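Local structure of regulatory protein RecX (Lactobacillus reuteri, 3D5L) at residues Glu32-Gln37 with Ala55-Gln60; Ala112-Tyr117 with Gln134-Lys139; Ser116-Met121 with Thr151-Glu156. The protein probably modulates the activity of RecA, the recombinase central to recombinational DNA repair. All coordinates share one frame; numbering follows the deposited sequence.

Overall arrangement
The chain is elongated; contact 1 closes before contacts 2 and 3 begin, and those two start from the same helix. Contact 1 packs the short helix 32-37 of the N-terminal sheet region against the long helix 48-71. Contacts 2 and 3 share Ser116 and Tyr117 of helix 110-124, with centres about 11 Å apart: contact 2 joins that helix to helix 129-138, contact 3 to the segment leading into helix 155-172. Leu136 of contact 2 also packs on Val118 of contact 3. Contact 1 stands apart, its centre about 34 Å from that of contact 2 and 43 Å from that of contact 3. A bound sulfate, probably from the crystallisation liquor, lies about 5 Å from the Asp58 side chain.

Contact 1: Glu32-Gln37 with Ala55-Gln60; sequences ESVLIQ and ATADQQ
Val34 and Asp58 mark the closest backbone approach of two helical segments that run roughly antiparallel, at 144° between their directions, with axes 9.1 Å apart and the two CA atoms separated by 6.0 Å. This is helix-on-helix packing at the N-terminal end of the molecule: helix 32-37 directly follows strand 25-31, an outermost strand of the four-stranded antiparallel sheet, and rests on the long helix 48-71. Ala57, with no more than a methyl for a side chain, is consistent with the close spacing. Val34 carries most of the contact with one methyl. Its CG1 lies anti to the backbone N (chi1 175°), which leaves CG2 anti to the carbonyl carbon and directed at the main chain of the other helix, 3.5 Å from CA of Asp58 and 3.7 Å from C of Ala57. The methyl thus sits on the backbone between two residues, with CB of Ala57 and CB of Asp58 each 4.1 Å from Val34 CG2. Ile54 and Ala61, also of helix 48-71, touch Val34 as well and extend this apolar patch along that helix. The carboxylate of Asp58 has its partners beyond the two helical segments: OD1 forms a salt bridge with Arg17 and accepts a hydrogen bond from the backbone N of Ala31, which ties helix 48-71 to the residue just before helix 32-37. At the exposed margin Gln37 stretches its fully extended chain across to the alanine, bringing its amide NE2 to 3.7 Å from Ala57 CB.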
loop_
_atom_site.group_PDB
_atom_site.type_symbol
_atom_site.label_atom_id
_atom_site.label_comp_id
_atom_site.label_asym_id
_atom_site.label_seq_id
_atom_site.Cartn_x
_atom_site.Cartn_y
_atom_site.Cartn_z
ATOM N N GLU A 32 -1.849 -15.300 -19.589
ATOM C CA GLU A 32 -3.206 -15.606 -19.995
ATOM C C GLU A 32 -3.969 -14.343 -20.417
ATOM O O GLU A 32 -4.602 -14.334 -21.468
ATOM C CB GLU A 32 -3.949 -16.305 -18.857
ATOM C CG GLU A 32 -5.209 -17.010 -19.308
ATOM C CD GLU A 32 -5.953 -17.652 -18.156
ATOM O OE1 GLU A 32 -5.299 -18.332 -17.333
ATOM O OE2 GLU A 32 -7.191 -17.483 -18.080
ATOM N N SER A 33 -3.904 -13.282 -19.607
ATOM C CA SER A 33 -4.613 -12.029 -19.902
ATOM C C SER A 33 -4.243 -11.417 -21.251
ATOM O O SER A 33 -5.055 -10.725 -21.867
ATOM C CB SER A 33 -4.371 -10.982 -18.795
ATOM O OG SER A 33 -3.126 -10.305 -18.947
ATOM N N VAL A 34 -3.014 -11.654 -21.700
ATOM C CA VAL A 34 -2.566 -11.127 -22.988
ATOM C C VAL A 34 -3.107 -12.012 -24.105
ATOM O O VAL A 34 -3.450 -11.539 -25.192
ATOM C CB VAL A 34 -1.034 -11.103 -23.079
ATOM C CG1 VAL A 34 -0.599 -10.674 -24.470
ATOM C CG2 VAL A 34 -0.477 -10.160 -22.025
ATOM N N LEU A 35 -3.172 -13.307 -23.825
ATOM C CA LEU A 35 -3.685 -14.265 -24.790
ATOM C C LEU A 35 -5.144 -13.920 -25.060
ATOM O O LEU A 35 -5.611 -14.006 -26.197
ATOM C CB LEU A 35 -3.571 -15.676 -24.229
ATOM C CG LEU A 35 -4.147 -16.781 -25.106
ATOM C CD1 LEU A 35 -3.105 -17.872 -25.284
ATOM C CD2 LEU A 35 -5.425 -17.329 -24.469
ATOM N N ILE A 36 -5.849 -13.515 -24.008
ATOM C CA ILE A 36 -7.256 -13.143 -24.115
ATOM C C ILE A 36 -7.392 -11.758 -24.743
ATOM O O ILE A 36 -8.221 -11.545 -25.625
ATOM C CB ILE A 36 -7.932 -13.102 -22.734
ATOM C CG1 ILE A 36 -7.885 -14.488 -22.087
ATOM C CG2 ILE A 36 -9.368 -12.617 -22.876
ATOM C CD1 ILE A 36 -8.307 -14.496 -20.632
ATOM N N GLN A 37 -6.566 -10.822 -24.287
ATOM C CA GLN A 37 -6.605 -9.461 -24.792
ATOM C C GLN A 37 -6.382 -9.424 -26.297
ATOM O O GLN A 37 -6.908 -8.551 -26.986
ATOM C CB GLN A 37 -5.549 -8.600 -24.092
ATOM C CG GLN A 37 -5.561 -7.134 -24.512
ATOM C CD GLN A 37 -4.457 -6.318 -23.849
ATOM O OE1 GLN A 37 -4.343 -5.110 -24.064
ATOM N NE2 GLN A 37 -3.637 -6.980 -23.041
ATOM N N ALA A 55 3.932 -8.117 -26.916
ATOM C CA ALA A 55 5.094 -8.102 -26.045
ATOM C C ALA A 55 4.948 -7.040 -24.952
ATOM O O ALA A 55 5.120 -7.334 -23.776
ATOM C CB ALA A 55 6.351 -7.830 -26.870
ATOM N N THR A 56 4.636 -5.808 -25.346
ATOM C CA THR A 56 4.473 -4.717 -24.382
ATOM C C THR A 56 3.378 -5.047 -23.370
ATOM O O THR A 56 3.518 -4.772 -22.175
ATOM C CB THR A 56 4.092 -3.380 -25.075
ATOM O OG1 THR A 56 5.024 -3.091 -26.128
ATOM C CG2 THR A 56 4.116 -2.240 -24.063
ATOM N N ALA A 57 2.283 -5.621 -23.854
ATOM C CA ALA A 57 1.177 -5.988 -22.980
ATOM C C ALA A 57 1.630 -7.079 -22.012
ATOM O O ALA A 57 1.301 -7.030 -20.830
ATOM C CB ALA A 57 -0.008 -6.470 -23.803
ATOM N N ASP A 58 2.391 -8.053 -22.511
ATOM C CA ASP A 58 2.891 -9.141 -21.665
ATOM C C ASP A 58 3.884 -8.596 -20.632
ATOM O O ASP A 58 3.990 -9.136 -19.533
ATOM C CB ASP A 58 3.574 -10.226 -22.512
ATOM C CG ASP A 58 4.007 -11.436 -21.680
ATOM O OD1 ASP A 58 3.137 -12.064 -21.031
ATOM O OD2 ASP A 58 5.218 -11.763 -21.667
ATOM N N GLN A 59 4.599 -7.523 -20.973
ATOM C CA GLN A 59 5.546 -6.941 -20.025
ATOM C C GLN A 59 4.746 -6.332 -18.886
ATOM O O GLN A 59 5.179 -6.348 -17.736
ATOM C CB GLN A 59 6.380 -5.829 -20.669
ATOM C CG GLN A 59 7.150 -6.220 -21.931
ATOM C CD GLN A 59 7.775 -5.006 -22.624
ATOM O OE1 GLN A 59 8.215 -5.091 -23.776
ATOM N NE2 GLN A 59 7.812 -3.870 -21.922
ATOM N N GLN A 60 3.579 -5.782 -19.210
ATOM C CA GLN A 60 2.737 -5.162 -18.195
ATOM C C GLN A 60 2.063 -6.243 -17.363
ATOM O O GLN A 60 2.033 -6.149 -16.142
ATOM C CB GLN A 60 1.676 -4.259 -18.835
ATOM C CG GLN A 60 0.887 -3.438 -17.809
ATOM C CD GLN A 60 -0.116 -2.487 -18.443
ATOM O OE1 GLN A 60 0.230 -1.684 -19.314
ATOM N NE2 GLN A 60 -1.365 -2.572 -18.005
#

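Contact 2: Ala112-Tyr117 with Gln134-Lys139; sequences AYAASY and QHLRQK
Leu136, Tyr117 and His135 bury the most surface here, the leucine and the tyrosine nearly equally. Tyr117 projects from helix 112-117 with CG anti to the backbone N (chi1 179°), and its ring passes alongside the leucine, the two side chains running in opposite directions. CD2 of Leu136 meets the tyrosine ring obliquely, 3.8 Å from Tyr117 CD2. The other branch of the leucine turns to Ala114, about one turn before Tyr117 on the facing helix, with Leu136 CD1 4.1 Å from Ala114 CB. Together they join helix 110-124 to helix 129-138, two helices of the second three-helix domain of RecX, which is related by sequence to helix-turn-helix domains; the short segments run nearly antiparallel, at 149°, with axes 11.3 Å apart. Ile141 touches both Ala114 and Leu136, while Ala149 and Ile146 of helix 143-149 cover the alanine and the leucine respectively, so the third helix closes over the same apolar cluster. Farther out along the tyrosine the packing changes from aliphatic to aromatic. The rings of Tyr117 and His135 are almost parallel, with planes at 3° and centroids 4.8 Å apart, yet they are slid so far that they barely overlap. What lies over the imidazole face is therefore the phenol oxygen: Tyr117 OH stands toward the rim of the histidine ring, 3.0 Å from His135 CD2.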
loop_
_atom_site.group_PDB
_atom_site.type_symbol
_atom_site.label_atom_id
_atom_site.label_comp_id
_atom_site.label_asym_id
_atom_site.label_seq_id
_atom_site.Cartn_x
_atom_site.Cartn_y
_atom_site.Cartn_z
ATOM N N ALA A 112 -9.059 1.286 4.083
ATOM C CA ALA A 112 -9.054 0.152 5.006
ATOM C C ALA A 112 -7.688 0.057 5.662
ATOM O O ALA A 112 -7.541 -0.374 6.803
ATOM C CB ALA A 112 -9.362 -1.134 4.254
ATOM N N TYR A 113 -6.673 0.468 4.925
ATOM C CA TYR A 113 -5.338 0.450 5.461
ATOM C C TYR A 113 -5.207 1.450 6.615
ATOM O O TYR A 113 -4.730 1.099 7.694
ATOM C CB TYR A 113 -4.331 0.798 4.364
ATOM C CG TYR A 113 -2.911 0.717 4.854
ATOM C CD1 TYR A 113 -2.133 -0.419 4.618
ATOM C CD2 TYR A 113 -2.360 1.761 5.604
ATOM C CE1 TYR A 113 -0.832 -0.511 5.124
ATOM C CE2 TYR A 113 -1.073 1.676 6.115
ATOM C CZ TYR A 113 -0.313 0.545 5.874
ATOM O OH TYR A 113 0.956 0.470 6.399
ATOM N N ALA A 114 -5.630 2.690 6.394
ATOM C CA ALA A 114 -5.504 3.718 7.424
ATOM C C ALA A 114 -6.214 3.317 8.715
ATOM O O ALA A 114 -5.688 3.528 9.818
ATOM C CB ALA A 114 -6.050 5.063 6.917
ATOM N N ALA A 115 -7.403 2.739 8.572
ATOM C CA ALA A 115 -8.179 2.308 9.726
ATOM C C ALA A 115 -7.427 1.216 10.491
ATOM O O ALA A 115 -7.370 1.244 11.723
ATOM C CB ALA A 115 -9.556 1.791 9.282
ATOM N N SER A 116 -6.866 0.256 9.763
ATOM C CA SER A 116 -6.123 -0.841 10.379
ATOM C C SER A 116 -4.875 -0.313 11.059
ATOM O O SER A 116 -4.460 -0.817 12.101
ATOM C CB SER A 116 -5.704 -1.873 9.326
ATOM O OG SER A 116 -6.836 -2.516 8.762
ATOM N N TYR A 117 -4.268 0.696 10.444
ATOM C CA TYR A 117 -3.068 1.291 11.000
ATOM C C TYR A 117 -3.382 1.938 12.335
ATOM O O TYR A 117 -2.668 1.735 13.316
ATOM C CB TYR A 117 -2.504 2.345 10.052
ATOM C CG TYR A 117 -1.268 3.022 10.591
ATOM C CD1 TYR A 117 -0.013 2.422 10.469
ATOM C CD2 TYR A 117 -1.350 4.256 11.232
ATOM C CE1 TYR A 117 1.127 3.033 10.965
ATOM C CE2 TYR A 117 -0.211 4.880 11.740
ATOM C CZ TYR A 117 1.024 4.260 11.600
ATOM O OH TYR A 117 2.159 4.873 12.083
ATOM N N GLN A 134 0.106 12.771 10.636
ATOM C CA GLN A 134 1.332 13.086 9.934
ATOM C C GLN A 134 1.901 11.844 9.258
ATOM O O GLN A 134 2.389 11.914 8.137
ATOM C CB GLN A 134 2.351 13.666 10.915
ATOM C CG GLN A 134 3.708 13.949 10.303
ATOM C CD GLN A 134 4.634 14.685 11.255
ATOM O OE1 GLN A 134 4.920 14.212 12.361
ATOM N NE2 GLN A 134 5.118 15.849 10.823
ATOM N N HIS A 135 1.832 10.702 9.936
ATOM C CA HIS A 135 2.357 9.464 9.370
ATOM C C HIS A 135 1.542 8.978 8.171
ATOM O O HIS A 135 2.103 8.496 7.191
ATOM C CB HIS A 135 2.384 8.365 10.428
ATOM C CG HIS A 135 3.067 7.114 9.978
ATOM N ND1 HIS A 135 4.418 6.903 10.144
ATOM C CD2 HIS A 135 2.592 6.022 9.327
ATOM C CE1 HIS A 135 4.748 5.736 9.617
ATOM N NE2 HIS A 135 3.658 5.183 9.115
ATOM N N LEU A 136 0.222 9.095 8.250
ATOM C CA LEU A 136 -0.633 8.659 7.152
ATOM C C LEU A 136 -0.553 9.599 5.952
ATOM O O LEU A 136 -0.734 9.166 4.815
ATOM C CB LEU A 136 -2.078 8.500 7.641
ATOM C CG LEU A 136 -2.223 7.322 8.622
ATOM C CD1 LEU A 136 -3.595 7.348 9.291
ATOM C CD2 LEU A 136 -1.990 5.999 7.878
ATOM N N ARG A 137 -0.288 10.881 6.197
ATOM C CA ARG A 137 -0.142 11.838 5.103
ATOM C C ARG A 137 1.094 11.404 4.315
ATOM O O ARG A 137 1.096 11.431 3.085
ATOM C CB ARG A 137 0.066 13.267 5.630
ATOM C CG ARG A 137 -1.208 14.050 5.922
ATOM C CD ARG A 137 -0.902 15.338 6.704
ATOM N NE ARG A 137 -2.064 16.216 6.805
ATOM C CZ ARG A 137 -2.166 17.251 7.640
ATOM N NH1 ARG A 137 -1.171 17.553 8.470
ATOM N NH2 ARG A 137 -3.265 17.997 7.633
ATOM N N GLN A 138 2.134 10.979 5.028
ATOM C CA GLN A 138 3.375 10.529 4.385
ATOM C C GLN A 138 3.202 9.218 3.619
ATOM O O GLN A 138 3.973 8.923 2.713
ATOM C CB GLN A 138 4.495 10.359 5.424
ATOM C CG GLN A 138 4.959 11.649 6.102
ATOM C CD GLN A 138 6.144 11.421 7.057
ATOM O OE1 GLN A 138 7.235 11.016 6.632
ATOM N NE2 GLN A 138 5.929 11.682 8.349
ATOM N N LYS A 139 2.196 8.431 3.994
ATOM C CA LYS A 139 1.908 7.156 3.338
ATOM C C LYS A 139 1.036 7.389 2.104
ATOM O O LYS A 139 0.571 6.438 1.466
ATOM C CB LYS A 139 1.187 6.210 4.305
ATOM C CG LYS A 139 2.044 5.666 5.427
ATOM C CD LYS A 139 3.063 4.654 4.911
ATOM C CE LYS A 139 3.883 4.075 6.069
ATOM N NZ LYS A 139 4.756 2.931 5.670
#

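Contact 3: Ser116-Met121 with Thr151-Glu156; sequences SYVRTM and TQFTPE
Val118 and Gln152 form the close-packed part of this contact, where the residues leading into helix 155-172 lie against helix 116-121. The valine is buried; its CG1, anti to the backbone N, is 3.8 Å from Gln152 CD and 4.3 Å from Phe153 CD1. The phenylalanine ring receives this methyl obliquely. Gln152, which buries the most surface of any residue here, sends an extended chain over the helix to Val118 and to the outward-facing Arg119. That arginine makes up the exposed side: its chain bends twice, at chi2 44° and chi3 48°, and brings the guanidinium back beside the glutamine, its plane nearly parallel to that of the amide, 8° apart, but offset from it. Arg119 NH2 also lies 3.7 Å from the aliphatic CB of Gln152. Beyond Phe153, the centre of an inverse gamma turn, the chain leaves helix 116-121 behind. The contact lies between helix 110-124 and the turn that leads into helix 155-172. Ile132 of helix 129-138 touches both Val118 and Phe153, Leu150 adds to the cover on the valine, and Ala115 and Ile122 of helix 110-124 extend the surface on which Gln152 rests.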
loop_
_atom_site.group_PDB
_atom_site.type_symbol
_atom_site.label_atom_id
_atom_site.label_comp_id
_atom_site.label_asym_id
_atom_site.label_seq_id
_atom_site.Cartn_x
_atom_site.Cartn_y
_atom_site.Cartn_z
ATOM N N SER A 116 -6.866 0.256 9.763
ATOM C CA SER A 116 -6.123 -0.841 10.379
ATOM C C SER A 116 -4.875 -0.313 11.059
ATOM O O SER A 116 -4.460 -0.817 12.101
ATOM C CB SER A 116 -5.704 -1.873 9.326
ATOM O OG SER A 116 -6.836 -2.516 8.762
ATOM N N TYR A 117 -4.268 0.696 10.444
ATOM C CA TYR A 117 -3.068 1.291 11.000
ATOM C C TYR A 117 -3.382 1.938 12.335
ATOM O O TYR A 117 -2.668 1.735 13.316
ATOM C CB TYR A 117 -2.504 2.345 10.052
ATOM C CG TYR A 117 -1.268 3.022 10.591
ATOM C CD1 TYR A 117 -0.013 2.422 10.469
ATOM C CD2 TYR A 117 -1.350 4.256 11.232
ATOM C CE1 TYR A 117 1.127 3.033 10.965
ATOM C CE2 TYR A 117 -0.211 4.880 11.740
ATOM C CZ TYR A 117 1.024 4.260 11.600
ATOM O OH TYR A 117 2.159 4.873 12.083
ATOM N N VAL A 118 -4.454 2.721 12.375
ATOM C CA VAL A 118 -4.832 3.400 13.610
ATOM C C VAL A 118 -5.131 2.379 14.700
ATOM O O VAL A 118 -4.621 2.493 15.814
ATOM C CB VAL A 118 -6.043 4.336 13.391
ATOM C CG1 VAL A 118 -6.554 4.859 14.722
ATOM C CG2 VAL A 118 -5.620 5.515 12.513
ATOM N N ARG A 119 -5.939 1.374 14.373
ATOM C CA ARG A 119 -6.273 0.331 15.327
ATOM C C ARG A 119 -5.004 -0.308 15.909
ATOM O O ARG A 119 -4.881 -0.475 17.120
ATOM C CB ARG A 119 -7.138 -0.736 14.651
ATOM C CG ARG A 119 -7.455 -1.941 15.524
ATOM C CD ARG A 119 -7.847 -1.509 16.920
ATOM N NE ARG A 119 -8.831 -0.434 16.889
ATOM C CZ ARG A 119 -9.383 0.108 17.970
ATOM N NH1 ARG A 119 -9.048 -0.327 19.181
ATOM N NH2 ARG A 119 -10.269 1.088 17.834
ATOM N N THR A 120 -4.059 -0.663 15.045
ATOM C CA THR A 120 -2.817 -1.271 15.506
ATOM C C THR A 120 -2.042 -0.296 16.397
ATOM O O THR A 120 -1.418 -0.715 17.363
ATOM C CB THR A 120 -1.899 -1.674 14.335
ATOM O OG1 THR A 120 -2.571 -2.614 13.488
ATOM C CG2 THR A 120 -0.629 -2.317 14.863
ATOM N N MET A 121 -2.069 0.996 16.063
ATOM C CA MET A 121 -1.363 1.992 16.867
ATOM C C MET A 121 -2.006 2.062 18.247
ATOM O O MET A 121 -1.332 2.130 19.271
ATOM C CB MET A 121 -1.422 3.376 16.209
ATOM C CG MET A 121 -0.445 3.581 15.038
ATOM S SD MET A 121 1.273 3.082 15.416
ATOM C CE MET A 121 1.396 1.581 14.424
ATOM N N THR A 151 -11.101 8.637 13.770
ATOM C CA THR A 151 -12.334 8.661 14.526
ATOM C C THR A 151 -12.293 7.639 15.677
ATOM O O THR A 151 -12.965 7.805 16.692
ATOM C CB THR A 151 -13.536 8.405 13.590
ATOM O OG1 THR A 151 -14.673 9.089 14.110
ATOM C CG2 THR A 151 -13.847 6.909 13.460
ATOM N N GLN A 152 -11.485 6.595 15.528
ATOM C CA GLN A 152 -11.363 5.584 16.578
ATOM C C GLN A 152 -10.650 6.235 17.761
ATOM O O GLN A 152 -10.746 5.763 18.889
ATOM C CB GLN A 152 -10.499 4.399 16.119
ATOM C CG GLN A 152 -10.788 3.851 14.742
ATOM C CD GLN A 152 -9.779 2.799 14.331
ATOM O OE1 GLN A 152 -9.618 2.495 13.152
ATOM N NE2 GLN A 152 -9.094 2.231 15.310
ATOM N N PHE A 153 -9.919 7.310 17.484
ATOM C CA PHE A 153 -9.168 8.019 18.511
ATOM C C PHE A 153 -10.057 8.969 19.289
ATOM O O PHE A 153 -9.979 10.188 19.148
ATOM C CB PHE A 153 -8.011 8.794 17.875
ATOM C CG PHE A 153 -6.664 8.418 18.413
ATOM C CD1 PHE A 153 -5.656 7.991 17.560
ATOM C CD2 PHE A 153 -6.388 8.518 19.770
ATOM C CE1 PHE A 153 -4.392 7.671 18.053
ATOM C CE2 PHE A 153 -5.123 8.199 20.272
ATOM C CZ PHE A 153 -4.126 7.777 19.413
ATOM N N THR A 154 -10.902 8.389 20.120
ATOM C CA THR A 154 -11.824 9.141 20.940
ATOM C C THR A 154 -11.057 9.781 22.110
ATOM O O THR A 154 -9.911 9.415 22.388
ATOM C CB THR A 154 -12.898 8.184 21.471
ATOM O OG1 THR A 154 -13.967 8.930 22.063
ATOM C CG2 THR A 154 -12.292 7.238 22.511
ATOM N N PRO A 155 -11.664 10.770 22.794
ATOM C CA PRO A 155 -10.931 11.373 23.916
ATOM C C PRO A 155 -10.642 10.352 25.022
ATOM O O PRO A 155 -9.629 10.447 25.711
ATOM C CB PRO A 155 -11.862 12.494 24.372
ATOM C CG PRO A 155 -12.481 12.943 23.066
ATOM C CD PRO A 155 -12.830 11.600 22.432
ATOM N N GLU A 156 -11.528 9.374 25.189
ATOM C CA GLU A 156 -11.310 8.345 26.203
ATOM C C GLU A 156 -10.040 7.567 25.830
ATOM O O GLU A 156 -9.196 7.291 26.684
ATOM C CB GLU A 156 -12.506 7.394 26.285
ATOM C CG GLU A 156 -13.869 8.098 26.352
ATOM C CD GLU A 156 -14.502 8.291 24.974
ATOM O OE1 GLU A 156 -15.088 7.316 24.448
ATOM O OE2 GLU A 156 -14.402 9.406 24.411
#